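Local coordinates for high-affinity zinc uptake system protein znuA (Streptococcus suis, PDB 3MFQ) that probably captures zinc or related metal ions outside the cell and passes them to a membrane transporter for uptake, at residues G78-L90 with F105-A119. Numbering follows the deposited sequence.
Sequences GVAVSKNFNAKDL and FWFSIPLYKSAVAVA
Phe85 drops its ring edge-first onto the face of Phe105, a T-shaped pair with centroids 5.0 Å apart and planes at 74°. CE2 and CZ of Phe85 do the touching, over the CG–CD2 side of the Phe105 ring rather than its centre. The Phe85 ring also leans on the helix: its CE1 lies 3.5 Å from the Ser114 OG, near the ring plane, while each face is met near its rim, one by Leu111 CG and the opposite one by Ser82 CB. A chi1 of -67°, with CG anti to the carbonyl carbon, swings the ring toward the helix although the bond leaving the backbone does not point at it.

Further along the helix, Val81 brings the two backbones closest. Its carbonyl O receives a CA-H...O contact from Ala115 CA (3.2 Å), and Val118 CG2 packs against the same oxygen. Val81 CG2 rests 3.8 Å from Ala115 CB and also touches Phe105 CZ at 4.1 Å. Val118 lies under the turn: CG1, anti to its backbone N (chi1 176°), meets Val79 CG1 at 4.0 Å and the aliphatic CD of Lys83 at 3.7 Å.

A type I turn from Ala80 to Lys83 bends the chain over the helix here, and Ser82 OG ties it to His62 O. Met19 of helix 14-24 touches both Val81 and Ala119. Trp106 covers the other face of Phe105 and packs against His104, a zinc ligand; the Phe105 side chain, about 11 Å from the zinc ion, thus belongs to a second layer behind that ligand. The loop after edge strand 79-80 packs on helix 109-123 and on Phe105, which precedes it, within the N-terminal lobe of the two-lobed ZnuA/TroA-type solute-binding fold, whose metal site lies between the lobes.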
loop_
_atom_site.group_PDB
_atom_site.type_symbol
_atom_site.label_atom_id
_atom_site.label_comp_id
_atom_site.label_asym_id
_atom_site.label_seq_id
_atom_site.Cartn_x
_atom_site.Cartn_y
_atom_site.Cartn_z
ATOM N N GLY A 78 -1.515 -3.560 20.082
ATOM C CA GLY A 78 -1.333 -2.386 19.249
ATOM C C GLY A 78 -2.581 -1.613 18.869
ATOM O O GLY A 78 -3.702 -2.015 19.182
ATOM N N VAL A 79 -2.367 -0.491 18.187
ATOM C CA VAL A 79 -3.447 0.362 17.707
ATOM C C VAL A 79 -3.441 0.419 16.185
ATOM O O VAL A 79 -2.465 0.852 15.576
ATOM C CB VAL A 79 -3.299 1.799 18.234
ATOM C CG1 VAL A 79 -4.283 2.727 17.533
ATOM C CG2 VAL A 79 -3.492 1.835 19.739
ATOM N N ALA A 80 -4.531 -0.028 15.576
ATOM C CA ALA A 80 -4.667 0.040 14.130
ATOM C C ALA A 80 -4.985 1.470 13.728
ATOM O O ALA A 80 -5.914 2.081 14.256
ATOM C CB ALA A 80 -5.756 -0.905 13.654
ATOM N N VAL A 81 -4.203 2.011 12.803
ATOM C CA VAL A 81 -4.398 3.383 12.363
ATOM C C VAL A 81 -5.689 3.513 11.568
ATOM O O VAL A 81 -6.081 4.608 11.176
ATOM C CB VAL A 81 -3.224 3.864 11.506
ATOM C CG1 VAL A 81 -1.965 3.952 12.350
ATOM C CG2 VAL A 81 -3.015 2.930 10.329
ATOM N N SER A 82 -6.349 2.383 11.347
ATOM C CA SER A 82 -7.598 2.349 10.600
ATOM C C SER A 82 -8.788 2.121 11.527
ATOM O O SER A 82 -9.839 1.652 11.096
ATOM C CB SER A 82 -7.548 1.238 9.551
ATOM O OG SER A 82 -7.417 -0.032 10.169
ATOM N N LYS A 83 -8.621 2.450 12.801
ATOM C CA LYS A 83 -9.664 2.191 13.784
ATOM C C LYS A 83 -10.894 3.068 13.569
ATOM O O LYS A 83 -11.996 2.718 13.990
ATOM C CB LYS A 83 -9.116 2.374 15.201
ATOM C CG LYS A 83 -8.318 3.644 15.392
ATOM C CD LYS A 83 -7.931 3.825 16.845
ATOM C CE LYS A 83 -9.162 3.982 17.723
ATOM N NZ LYS A 83 -8.795 4.316 19.126
ATOM N N ASN A 84 -10.702 4.202 12.902
ATOM C CA ASN A 84 -11.789 5.155 12.693
ATOM C C ASN A 84 -12.585 4.932 11.413
ATOM O O ASN A 84 -13.673 5.485 11.248
ATOM C CB ASN A 84 -11.268 6.592 12.725
ATOM C CG ASN A 84 -11.371 7.212 14.098
ATOM O OD1 ASN A 84 -11.396 6.511 15.110
ATOM N ND2 ASN A 84 -11.434 8.537 14.142
ATOM N N PHE A 85 -12.040 4.132 10.504
ATOM C CA PHE A 85 -12.721 3.850 9.248
ATOM C C PHE A 85 -14.160 3.414 9.496
ATOM O O PHE A 85 -14.471 2.821 10.530
ATOM C CB PHE A 85 -11.980 2.769 8.460
ATOM C CG PHE A 85 -10.627 3.197 7.966
ATOM C CD1 PHE A 85 -10.131 4.457 8.259
ATOM C CD2 PHE A 85 -9.850 2.339 7.208
ATOM C CE1 PHE A 85 -8.886 4.850 7.805
ATOM C CE2 PHE A 85 -8.606 2.726 6.751
ATOM C CZ PHE A 85 -8.123 3.983 7.051
ATOM N N ASN A 86 -15.036 3.721 8.545
ATOM C CA ASN A 86 -16.420 3.276 8.609
ATOM C C ASN A 86 -16.686 2.236 7.538
ATOM O O ASN A 86 -15.832 1.973 6.691
ATOM C CB ASN A 86 -17.379 4.455 8.457
ATOM C CG ASN A 86 -17.249 5.455 9.589
ATOM O OD1 ASN A 86 -16.978 5.083 10.728
ATOM N ND2 ASN A 86 -17.440 6.730 9.280
ATOM N N ALA A 87 -17.869 1.639 7.576
ATOM C CA ALA A 87 -18.208 0.575 6.642
ATOM C C ALA A 87 -18.008 1.018 5.199
ATOM O O ALA A 87 -17.275 0.384 4.439
ATOM C CB ALA A 87 -19.640 0.114 6.865
ATOM N N LYS A 88 -18.655 2.118 4.832
ATOM C CA LYS A 88 -18.649 2.588 3.454
ATOM C C LYS A 88 -17.254 2.947 2.940
ATOM O O LYS A 88 -17.017 2.964 1.734
ATOM C CB LYS A 88 -19.605 3.768 3.292
ATOM C CG LYS A 88 -19.342 4.920 4.233
ATOM C CD LYS A 88 -20.246 6.090 3.885
ATOM C CE LYS A 88 -20.310 6.275 2.378
ATOM N NZ LYS A 88 -21.274 7.335 1.985
ATOM N N ASP A 89 -16.333 3.229 3.854
ATOM C CA ASP A 89 -14.959 3.521 3.463
ATOM C C ASP A 89 -14.304 2.263 2.923
ATOM O O ASP A 89 -13.403 2.322 2.087
ATOM C CB ASP A 89 -14.151 4.028 4.656
ATOM C CG ASP A 89 -14.639 5.362 5.168
ATOM O OD1 ASP A 89 -15.485 5.991 4.498
ATOM O OD2 ASP A 89 -14.168 5.783 6.245
ATOM N N LEU A 90 -14.766 1.119 3.410
ATOM C CA LEU A 90 -14.115 -0.147 3.117
ATOM C C LEU A 90 -14.371 -0.624 1.702
ATOM O O LEU A 90 -15.429 -0.376 1.132
ATOM C CB LEU A 90 -14.564 -1.220 4.110
ATOM C CG LEU A 90 -13.783 -1.297 5.424
ATOM C CD1 LEU A 90 -13.471 0.090 5.968
ATOM C CD2 LEU A 90 -14.550 -2.121 6.444
ATOM N N PHE A 105 -5.836 0.450 1.920
ATOM C CA PHE A 105 -6.562 1.709 2.064
ATOM C C PHE A 105 -5.701 2.946 1.811
ATOM O O PHE A 105 -6.227 4.031 1.566
ATOM C CB PHE A 105 -7.136 1.803 3.474
ATOM C CG PHE A 105 -6.087 1.917 4.537
ATOM C CD1 PHE A 105 -5.564 0.786 5.135
ATOM C CD2 PHE A 105 -5.606 3.156 4.922
ATOM C CE1 PHE A 105 -4.589 0.890 6.108
ATOM C CE2 PHE A 105 -4.632 3.266 5.893
ATOM C CZ PHE A 105 -4.122 2.131 6.488
ATOM N N TRP A 106 -4.385 2.788 1.887
ATOM C CA TRP A 106 -3.475 3.935 1.871
ATOM C C TRP A 106 -3.404 4.682 0.536
ATOM O O TRP A 106 -2.916 5.811 0.483
ATOM C CB TRP A 106 -2.071 3.525 2.332
ATOM C CG TRP A 106 -1.547 2.309 1.650
ATOM C CD1 TRP A 106 -0.848 2.262 0.482
ATOM C CD2 TRP A 106 -1.681 0.958 2.094
ATOM N NE1 TRP A 106 -0.536 0.962 0.168
ATOM C CE2 TRP A 106 -1.037 0.141 1.143
ATOM C CE3 TRP A 106 -2.280 0.357 3.203
ATOM C CZ2 TRP A 106 -0.977 -1.243 1.268
ATOM C CZ3 TRP A 106 -2.219 -1.017 3.324
ATOM C CH2 TRP A 106 -1.572 -1.802 2.362
ATOM N N PHE A 107 -3.888 4.060 -0.536
ATOM C CA PHE A 107 -3.920 4.725 -1.836
ATOM C C PHE A 107 -5.139 5.635 -1.966
ATOM O O PHE A 107 -5.239 6.428 -2.900
ATOM C CB PHE A 107 -3.871 3.707 -2.976
ATOM C CG PHE A 107 -2.555 2.993 -3.094
ATOM C CD1 PHE A 107 -1.397 3.692 -3.391
ATOM C CD2 PHE A 107 -2.477 1.623 -2.918
ATOM C CE1 PHE A 107 -0.182 3.038 -3.501
ATOM C CE2 PHE A 107 -1.264 0.963 -3.028
ATOM C CZ PHE A 107 -0.118 1.672 -3.319
ATOM N N SER A 108 -6.070 5.513 -1.026
ATOM C CA SER A 108 -7.149 6.479 -0.905
ATOM C C SER A 108 -6.690 7.570 0.046
ATOM O O SER A 108 -6.908 7.483 1.252
ATOM C CB SER A 108 -8.422 5.820 -0.372
ATOM O OG SER A 108 -9.441 6.785 -0.147
ATOM N N ILE A 109 -6.040 8.591 -0.503
ATOM C CA ILE A 109 -5.477 9.669 0.303
ATOM C C ILE A 109 -6.368 10.098 1.473
ATOM O O ILE A 109 -5.874 10.313 2.578
ATOM C CB ILE A 109 -5.096 10.886 -0.563
ATOM C CG1 ILE A 109 -3.901 10.536 -1.450
ATOM C CG2 ILE A 109 -4.773 12.085 0.310
ATOM C CD1 ILE A 109 -3.399 11.687 -2.281
ATOM N N PRO A 110 -7.683 10.223 1.239
ATOM C CA PRO A 110 -8.569 10.542 2.362
ATOM C C PRO A 110 -8.409 9.541 3.506
ATOM O O PRO A 110 -8.255 9.932 4.664
ATOM C CB PRO A 110 -9.962 10.419 1.745
ATOM C CG PRO A 110 -9.759 10.736 0.314
ATOM C CD PRO A 110 -8.409 10.186 -0.042
ATOM N N LEU A 111 -8.446 8.257 3.172
ATOM C CA LEU A 111 -8.277 7.201 4.162
ATOM C C LEU A 111 -6.925 7.291 4.855
ATOM O O LEU A 111 -6.823 7.071 6.060
ATOM C CB LEU A 111 -8.444 5.830 3.506
ATOM C CG LEU A 111 -9.858 5.250 3.564
ATOM C CD1 LEU A 111 -10.900 6.353 3.505
ATOM C CD2 LEU A 111 -10.073 4.230 2.457
ATOM N N TYR A 112 -5.886 7.618 4.093
ATOM C CA TYR A 112 -4.551 7.734 4.661
ATOM C C TYR A 112 -4.469 8.927 5.608
ATOM O O TYR A 112 -3.875 8.839 6.681
ATOM C CB TYR A 112 -3.497 7.841 3.560
ATOM C CG TYR A 112 -2.085 7.596 4.048
ATOM C CD1 TYR A 112 -1.652 6.314 4.363
ATOM C CD2 TYR A 112 -1.184 8.644 4.191
ATOM C CE1 TYR A 112 -0.365 6.084 4.808
ATOM C CE2 TYR A 112 0.107 8.423 4.635
ATOM C CZ TYR A 112 0.510 7.140 4.943
ATOM O OH TYR A 112 1.793 6.910 5.385
ATOM N N LYS A 113 -5.072 10.042 5.210
ATOM C CA LYS A 113 -5.145 11.211 6.074
ATOM C C LYS A 113 -5.830 10.843 7.382
ATOM O O LYS A 113 -5.479 11.352 8.444
ATOM C CB LYS A 113 -5.910 12.342 5.390
ATOM C CG LYS A 113 -5.198 12.946 4.195
ATOM C CD LYS A 113 -6.089 13.960 3.495
ATOM C CE LYS A 113 -6.518 15.069 4.441
ATOM N NZ LYS A 113 -5.371 15.931 4.824
ATOM N N SER A 114 -6.818 9.958 7.296
ATOM C CA SER A 114 -7.503 9.468 8.481
ATOM C C SER A 114 -6.522 8.725 9.375
ATOM O O SER A 114 -6.431 8.999 10.570
ATOM C CB SER A 114 -8.658 8.545 8.092
ATOM O OG SER A 114 -9.317 8.043 9.242
ATOM N N ALA A 115 -5.788 7.786 8.785
ATOM C CA ALA A 115 -4.775 7.027 9.509
ATOM C C ALA A 115 -3.781 7.962 10.190
ATOM O O ALA A 115 -3.455 7.794 11.366
ATOM C CB ALA A 115 -4.053 6.082 8.561
ATOM N N VAL A 116 -3.306 8.947 9.434
ATOM C CA VAL A 116 -2.391 9.956 9.950
ATOM C C VAL A 116 -2.931 10.581 11.226
ATOM O O VAL A 116 -2.179 10.850 12.159
ATOM C CB VAL A 116 -2.155 11.069 8.915
ATOM C CG1 VAL A 116 -1.573 12.307 9.581
ATOM C CG2 VAL A 116 -1.256 10.569 7.793
ATOM N N ALA A 117 -4.239 10.806 11.260
ATOM C CA ALA A 117 -4.885 11.426 12.412
ATOM C C ALA A 117 -4.790 10.543 13.650
ATOM O O ALA A 117 -4.404 11.007 14.723
ATOM C CB ALA A 117 -6.335 11.741 12.098
ATOM N N VAL A 118 -5.147 9.271 13.497
ATOM C CA VAL A 118 -5.051 8.309 14.590
ATOM C C VAL A 118 -3.625 8.249 15.126
ATOM O O VAL A 118 -3.402 8.294 16.335
ATOM C CB VAL A 118 -5.486 6.900 14.144
ATOM C CG1 VAL A 118 -5.294 5.903 15.275
ATOM C CG2 VAL A 118 -6.932 6.913 13.683
ATOM N N ALA A 119 -2.662 8.151 14.213
ATOM C CA ALA A 119 -1.251 8.100 14.579
ATOM C C ALA A 119 -0.848 9.337 15.367
ATOM O O ALA A 119 -0.132 9.249 16.364
ATOM C CB ALA A 119 -0.391 7.961 13.340
#